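Local atomic coordinates of YrdC-like domain-containing protein (Streptococcus mutans, PDB entry 3L7V), a protein that is of unproven function but may bind double-stranded RNA and act in tRNA modification. Residues D124-C129 with C160-F165; G98-L103 with F116-W121. One frame throughout, in Å; residues are numbered along the deposited sequence.

Overall arrangement
From the N terminus, the chain first lays down several strands of the mixed sheet, then strand 94-96. It leaves that strand into helix 100-106 and turns back through helix 111-123. Contact 2 closes this short loop by packing the two helices together. Strand 127-132 follows directly. The chain then makes a longer excursion that includes two helices and returns in strand 158-163. Contact 1 closes this second loop as an antiparallel strand pair. The two loops follow one another in series, neither nesting nor crossing. The centres of contacts 1 and 2 lie about 8 Å apart, and Y117, H120 and W121 of helix 111-123 touch the paired strands. Together they tie this helical layer to the sheet.

Contact 1 (D124-C129 with C160-F165); sequences DILLGC and CFVIKF
L127 and C129 pair with I163 and F161 as two antiparallel hydrogen-bonded pairs. G128 and V162 form the non-hydrogen-bonded pair between them. The two bonds between L127 and I163 are unequal. I163 N gives a good bond to L127 O at 3.1 Å, while L127 N to I163 O is weak at 3.4 Å. Around C129 both bonds are sound: F161 N to C129 O is 3.0 Å, and C129 N to F161 O is 3.2 Å. CA-H...O contacts fill in between, and V162 CA lies 3.3 Å from L127 O.

Apolar contacts differ on the two faces. L127, C129, F161 and I163 share one face. There H120 of helix 111-123 touches L127 and I163, and Y117 of the same helix touches C129 and I163. On the other face L126 CD1 meets V162 CG1 at 3.8 Å, the two side chains crossing obliquely. CG1 is anti to the V162 backbone N (chi1 -173°), which places this branch beside L126 CD1 and L127 O. C160 SG lies beside G128 CA.

Polar side chains gather where the strands give way to loop. D124 ends the preceding helix in a Schellman motif. Its side chain crosses that of K164 at about a right angle, with D124 OD1 3.4 Å from K164 CD. The charged atoms do not meet: K164 NZ is 4.9 Å from D124 OD1. OD1 instead forms a salt bridge with K65, which also bonds to K164 O, while K164 makes a cation-pi contact with W121.

The chemistry therefore changes along the contact. Backbone bonds and buried apolar side chains hold the strands. At the loop end K65 joins both segments, and its charge together with that of K164 probably stabilises the D124 carboxylate.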
loop_
_atom_site.group_PDB
_atom_site.type_symbol
_atom_site.label_atom_id
_atom_site.label_comp_id
_atom_site.label_asym_id
_atom_site.label_seq_id
_atom_site.Cartn_x
_atom_site.Cartn_y
_atom_site.Cartn_z
ATOM N N ASP A 124 -10.876 -5.278 9.392
ATOM C CA ASP A 124 -9.543 -4.720 9.626
ATOM C C ASP A 124 -8.392 -5.654 9.219
ATOM O O ASP A 124 -7.500 -5.928 10.017
ATOM C CB ASP A 124 -9.378 -4.283 11.087
ATOM C CG ASP A 124 -8.007 -3.662 11.358
ATOM O OD1 ASP A 124 -7.332 -3.261 10.383
ATOM O OD2 ASP A 124 -7.596 -3.579 12.538
ATOM N N ILE A 125 -8.409 -6.129 7.978
ATOM C CA ILE A 125 -7.319 -6.960 7.477
ATOM C C ILE A 125 -6.530 -6.237 6.389
ATOM O O ILE A 125 -7.113 -5.711 5.440
ATOM C CB ILE A 125 -7.797 -8.282 6.893
ATOM C CG1 ILE A 125 -8.660 -9.065 7.890
ATOM C CG2 ILE A 125 -6.595 -9.114 6.499
ATOM C CD1 ILE A 125 -9.471 -10.174 7.233
ATOM N N LEU A 126 -5.205 -6.232 6.537
ATOM C CA LEU A 126 -4.310 -5.637 5.550
ATOM C C LEU A 126 -4.424 -6.324 4.173
ATOM O O LEU A 126 -4.276 -7.547 4.060
ATOM C CB LEU A 126 -2.859 -5.629 6.083
ATOM C CG LEU A 126 -1.616 -5.553 5.167
ATOM C CD1 LEU A 126 -1.802 -4.706 3.927
ATOM C CD2 LEU A 126 -0.405 -5.071 5.946
ATOM N N LEU A 127 -4.667 -5.531 3.131
ATOM C CA LEU A 127 -4.907 -6.080 1.788
ATOM C C LEU A 127 -4.428 -5.136 0.674
ATOM O O LEU A 127 -4.712 -3.940 0.725
ATOM C CB LEU A 127 -6.420 -6.380 1.616
ATOM C CG LEU A 127 -6.947 -6.812 0.248
ATOM C CD1 LEU A 127 -6.638 -8.299 -0.016
ATOM C CD2 LEU A 127 -8.449 -6.554 0.167
ATOM N N GLY A 128 -3.729 -5.676 -0.333
ATOM C CA GLY A 128 -3.370 -4.927 -1.537
ATOM C C GLY A 128 -3.802 -5.578 -2.867
ATOM O O GLY A 128 -3.613 -6.776 -3.070
ATOM N N CYS A 129 -4.388 -4.799 -3.779
ATOM C CA CYS A 129 -4.840 -5.339 -5.065
ATOM C C CYS A 129 -4.381 -4.475 -6.235
ATOM O O CYS A 129 -4.457 -3.242 -6.179
ATOM C CB CYS A 129 -6.377 -5.486 -5.127
ATOM S SG CYS A 129 -7.194 -6.663 -3.975
ATOM N N CYS A 160 -0.983 -0.631 -7.261
ATOM C CA CYS A 160 -1.410 -1.432 -6.110
ATOM C C CYS A 160 -2.080 -0.536 -5.057
ATOM O O CYS A 160 -1.419 0.326 -4.475
ATOM C CB CYS A 160 -0.223 -2.177 -5.473
ATOM S SG CYS A 160 -0.682 -3.247 -4.043
ATOM N N PHE A 161 -3.376 -0.750 -4.815
ATOM C CA PHE A 161 -4.139 0.032 -3.826
ATOM C C PHE A 161 -4.281 -0.748 -2.501
ATOM O O PHE A 161 -4.795 -1.866 -2.493
ATOM C CB PHE A 161 -5.542 0.386 -4.376
ATOM C CG PHE A 161 -5.534 1.377 -5.524
ATOM C CD1 PHE A 161 -5.701 2.737 -5.293
ATOM C CD2 PHE A 161 -5.372 0.943 -6.831
ATOM C CE1 PHE A 161 -5.696 3.639 -6.337
ATOM C CE2 PHE A 161 -5.359 1.843 -7.883
ATOM C CZ PHE A 161 -5.523 3.194 -7.636
ATOM N N VAL A 162 -3.857 -0.156 -1.387
ATOM C CA VAL A 162 -3.767 -0.869 -0.100
ATOM C C VAL A 162 -4.646 -0.239 0.973
ATOM O O VAL A 162 -4.691 0.981 1.066
ATOM C CB VAL A 162 -2.316 -0.830 0.444
ATOM C CG1 VAL A 162 -2.183 -1.704 1.662
ATOM C CG2 VAL A 162 -1.335 -1.259 -0.621
ATOM N N ILE A 163 -5.309 -1.066 1.790
ATOM C CA ILE A 163 -6.094 -0.611 2.956
ATOM C C ILE A 163 -5.646 -1.297 4.253
ATOM O O ILE A 163 -5.017 -2.343 4.209
ATOM C CB ILE A 163 -7.624 -0.942 2.820
ATOM C CG1 ILE A 163 -7.827 -2.435 2.497
ATOM C CG2 ILE A 163 -8.313 -0.034 1.812
ATOM C CD1 ILE A 163 -9.261 -2.933 2.614
ATOM N N LYS A 164 -6.007 -0.708 5.400
ATOM C CA LYS A 164 -5.784 -1.289 6.740
ATOM C C LYS A 164 -4.354 -1.765 6.994
ATOM O O LYS A 164 -4.131 -2.829 7.567
ATOM C CB LYS A 164 -6.785 -2.426 7.048
ATOM C CG LYS A 164 -8.258 -1.993 7.109
ATOM C CD LYS A 164 -8.506 -0.932 8.197
ATOM C CE LYS A 164 -9.929 -0.360 8.121
ATOM N NZ LYS A 164 -10.181 0.604 9.243
ATOM N N PHE A 165 -3.393 -0.947 6.593
ATOM C CA PHE A 165 -1.987 -1.312 6.617
ATOM C C PHE A 165 -1.273 -0.987 7.920
ATOM O O PHE A 165 -0.125 -1.363 8.089
ATOM C CB PHE A 165 -1.261 -0.614 5.454
ATOM C CG PHE A 165 -1.604 0.858 5.317
ATOM C CD1 PHE A 165 -0.819 1.829 5.916
ATOM C CD2 PHE A 165 -2.717 1.262 4.586
ATOM C CE1 PHE A 165 -1.134 3.185 5.785
ATOM C CE2 PHE A 165 -3.033 2.605 4.451
ATOM C CZ PHE A 165 -2.238 3.569 5.056
#

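Contact 2 (G98-L103 with F116-W121); sequences GSMEEL and FYQKHW
M100, a selenomethionine, reaches from the first turn of helix 100-106 to three residues of helix 111-123. From CB the chain goes to CG, which lies over one face of the W121 indole, offset toward its rim. This CH-pi contact puts CG 4.1 Å from the centroid of the five-membered ring. The chain then bends at chi2 (-71°) and again at chi3, which carries its end past the indole and back to the preceding turn of helix 111-123. SE comes 4.1 Å from W121 CB and sits obliquely to the ring, a Met-aromatic contact. CE ends near two residues, 3.9 Å from Q118 OE1 and 4.1 Å from Y117 CB. Q118 NE2 is hydrogen-bonded to D122 OD1, and Q118 OE1 has a weak bond from R104.

On one side of M100, L103 CD2 sits over the centre of the Y117 ring, 3.9 Å from its centroid. The Y117 hydroxyl is hydrogen-bonded to F161 O. On the other, W121 CH2 is 3.5 Å from S99 CA, and G98 O lies at the edge of the indole. S99 is the N-cap, with a weak capping bond from E102 N to its OG.

No hydrogen bond joins the two segments. Apolar and aromatic contacts pack these two helices, which follow each other in the chain, and helix 111-123 lies against the sheet of the YrdC-like domain.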
loop_
_atom_site.group_PDB
_atom_site.type_symbol
_atom_site.label_atom_id
_atom_site.label_comp_id
_atom_site.label_asym_id
_atom_site.label_seq_id
_atom_site.Cartn_x
_atom_site.Cartn_y
_atom_site.Cartn_z
ATOM N N GLY A 98 -6.931 5.890 2.613
ATOM C CA GLY A 98 -7.377 6.220 3.957
ATOM C C GLY A 98 -8.873 6.000 4.177
ATOM O O GLY A 98 -9.383 6.195 5.292
ATOM N N SER A 99 -9.579 5.602 3.119
ATOM C CA SER A 99 -11.001 5.275 3.225
ATOM C C SER A 99 -11.500 4.616 1.965
ATOM O O SER A 99 -10.859 4.692 0.909
ATOM C CB SER A 99 -11.847 6.528 3.499
ATOM O OG SER A 99 -11.740 7.451 2.429
HETATM N N MSE A 100 -12.669 3.999 2.076
HETATM C CA MSE A 100 -13.298 3.332 0.937
HETATM C C MSE A 100 -13.736 4.326 -0.123
HETATM O O MSE A 100 -13.839 3.990 -1.302
HETATM C CB MSE A 100 -14.489 2.484 1.398
HETATM C CG MSE A 100 -14.080 1.242 2.173
HETATM SE SE MSE A 100 -13.225 -0.201 1.123
HETATM C CE MSE A 100 -14.635 -0.484 -0.229
ATOM N N GLU A 101 -13.985 5.557 0.307
ATOM C CA GLU A 101 -14.410 6.622 -0.596
ATOM C C GLU A 101 -13.288 7.022 -1.547
ATOM O O GLU A 101 -13.524 7.200 -2.743
ATOM C CB GLU A 101 -14.896 7.837 0.200
ATOM N N GLU A 102 -12.072 7.163 -1.022
ATOM C CA GLU A 102 -10.906 7.432 -1.879
ATOM C C GLU A 102 -10.677 6.300 -2.882
ATOM O O GLU A 102 -10.464 6.546 -4.066
ATOM C CB GLU A 102 -9.627 7.679 -1.060
ATOM C CG GLU A 102 -8.389 7.915 -1.935
ATOM C CD GLU A 102 -7.099 8.081 -1.137
ATOM O OE1 GLU A 102 -7.120 7.930 0.106
ATOM O OE2 GLU A 102 -6.060 8.377 -1.758
ATOM N N LEU A 103 -10.738 5.055 -2.415
ATOM C CA LEU A 103 -10.628 3.920 -3.337
ATOM C C LEU A 103 -11.619 3.982 -4.511
ATOM O O LEU A 103 -11.231 3.839 -5.674
ATOM C CB LEU A 103 -10.760 2.588 -2.599
ATOM C CG LEU A 103 -10.859 1.364 -3.509
ATOM C CD1 LEU A 103 -9.497 1.027 -4.098
ATOM C CD2 LEU A 103 -11.448 0.176 -2.768
ATOM N N PHE A 116 -15.526 -7.600 -2.025
ATOM C CA PHE A 116 -14.292 -8.234 -1.510
ATOM C C PHE A 116 -13.503 -7.294 -0.580
ATOM O O PHE A 116 -13.147 -7.685 0.525
ATOM C CB PHE A 116 -13.407 -8.728 -2.674
ATOM C CG PHE A 116 -12.200 -9.551 -2.241
ATOM C CD1 PHE A 116 -12.357 -10.841 -1.751
ATOM C CD2 PHE A 116 -10.910 -9.044 -2.369
ATOM C CE1 PHE A 116 -11.259 -11.596 -1.358
ATOM C CE2 PHE A 116 -9.806 -9.793 -1.981
ATOM C CZ PHE A 116 -9.980 -11.073 -1.475
ATOM N N TYR A 117 -13.260 -6.059 -1.028
ATOM C CA TYR A 117 -12.593 -5.026 -0.219
ATOM C C TYR A 117 -13.342 -4.605 1.063
ATOM O O TYR A 117 -12.717 -4.386 2.108
ATOM C CB TYR A 117 -12.389 -3.768 -1.060
ATOM C CG TYR A 117 -11.040 -3.583 -1.729
ATOM C CD1 TYR A 117 -10.872 -3.861 -3.083
ATOM C CD2 TYR A 117 -9.949 -3.067 -1.022
ATOM C CE1 TYR A 117 -9.649 -3.647 -3.714
ATOM C CE2 TYR A 117 -8.725 -2.853 -1.640
ATOM C CZ TYR A 117 -8.578 -3.143 -2.979
ATOM O OH TYR A 117 -7.363 -2.933 -3.595
ATOM N N GLN A 118 -14.666 -4.452 0.966
ATOM C CA GLN A 118 -15.506 -4.025 2.097
ATOM C C GLN A 118 -15.400 -4.964 3.292
ATOM O O GLN A 118 -15.367 -4.520 4.442
ATOM C CB GLN A 118 -16.990 -3.903 1.687
ATOM C CG GLN A 118 -17.904 -3.318 2.789
ATOM C CD GLN A 118 -17.601 -1.844 3.086
ATOM O OE1 GLN A 118 -17.614 -1.004 2.177
ATOM N NE2 GLN A 118 -17.316 -1.525 4.360
ATOM N N LYS A 119 -15.355 -6.264 3.011
ATOM C CA LYS A 119 -15.188 -7.264 4.058
ATOM C C LYS A 119 -13.821 -7.176 4.730
ATOM O O LYS A 119 -13.700 -7.363 5.940
ATOM C CB LYS A 119 -15.388 -8.674 3.504
ATOM C CG LYS A 119 -15.829 -9.672 4.559
ATOM N N HIS A 120 -12.781 -6.911 3.946
ATOM C CA HIS A 120 -11.478 -6.664 4.544
ATOM C C HIS A 120 -11.471 -5.375 5.391
ATOM O O HIS A 120 -10.950 -5.389 6.508
ATOM C CB HIS A 120 -10.370 -6.735 3.490
ATOM C CG HIS A 120 -10.134 -8.129 2.994
ATOM N ND1 HIS A 120 -10.844 -8.678 1.947
ATOM C CD2 HIS A 120 -9.320 -9.114 3.449
ATOM C CE1 HIS A 120 -10.459 -9.926 1.760
ATOM N NE2 HIS A 120 -9.534 -10.217 2.658
ATOM N N TRP A 121 -12.105 -4.303 4.886
ATOM C CA TRP A 121 -12.308 -3.064 5.659
ATOM C C TRP A 121 -13.031 -3.287 7.006
ATOM O O TRP A 121 -12.549 -2.853 8.062
ATOM C CB TRP A 121 -13.066 -2.003 4.832
ATOM C CG TRP A 121 -13.106 -0.627 5.510
ATOM C CD1 TRP A 121 -14.076 -0.152 6.345
ATOM C CD2 TRP A 121 -12.120 0.422 5.407
ATOM N NE1 TRP A 121 -13.751 1.109 6.777
ATOM C CE2 TRP A 121 -12.563 1.488 6.209
ATOM C CE3 TRP A 121 -10.901 0.545 4.735
ATOM C CZ2 TRP A 121 -11.827 2.673 6.358
ATOM C CZ3 TRP A 121 -10.166 1.732 4.884
ATOM C CH2 TRP A 121 -10.640 2.776 5.691
#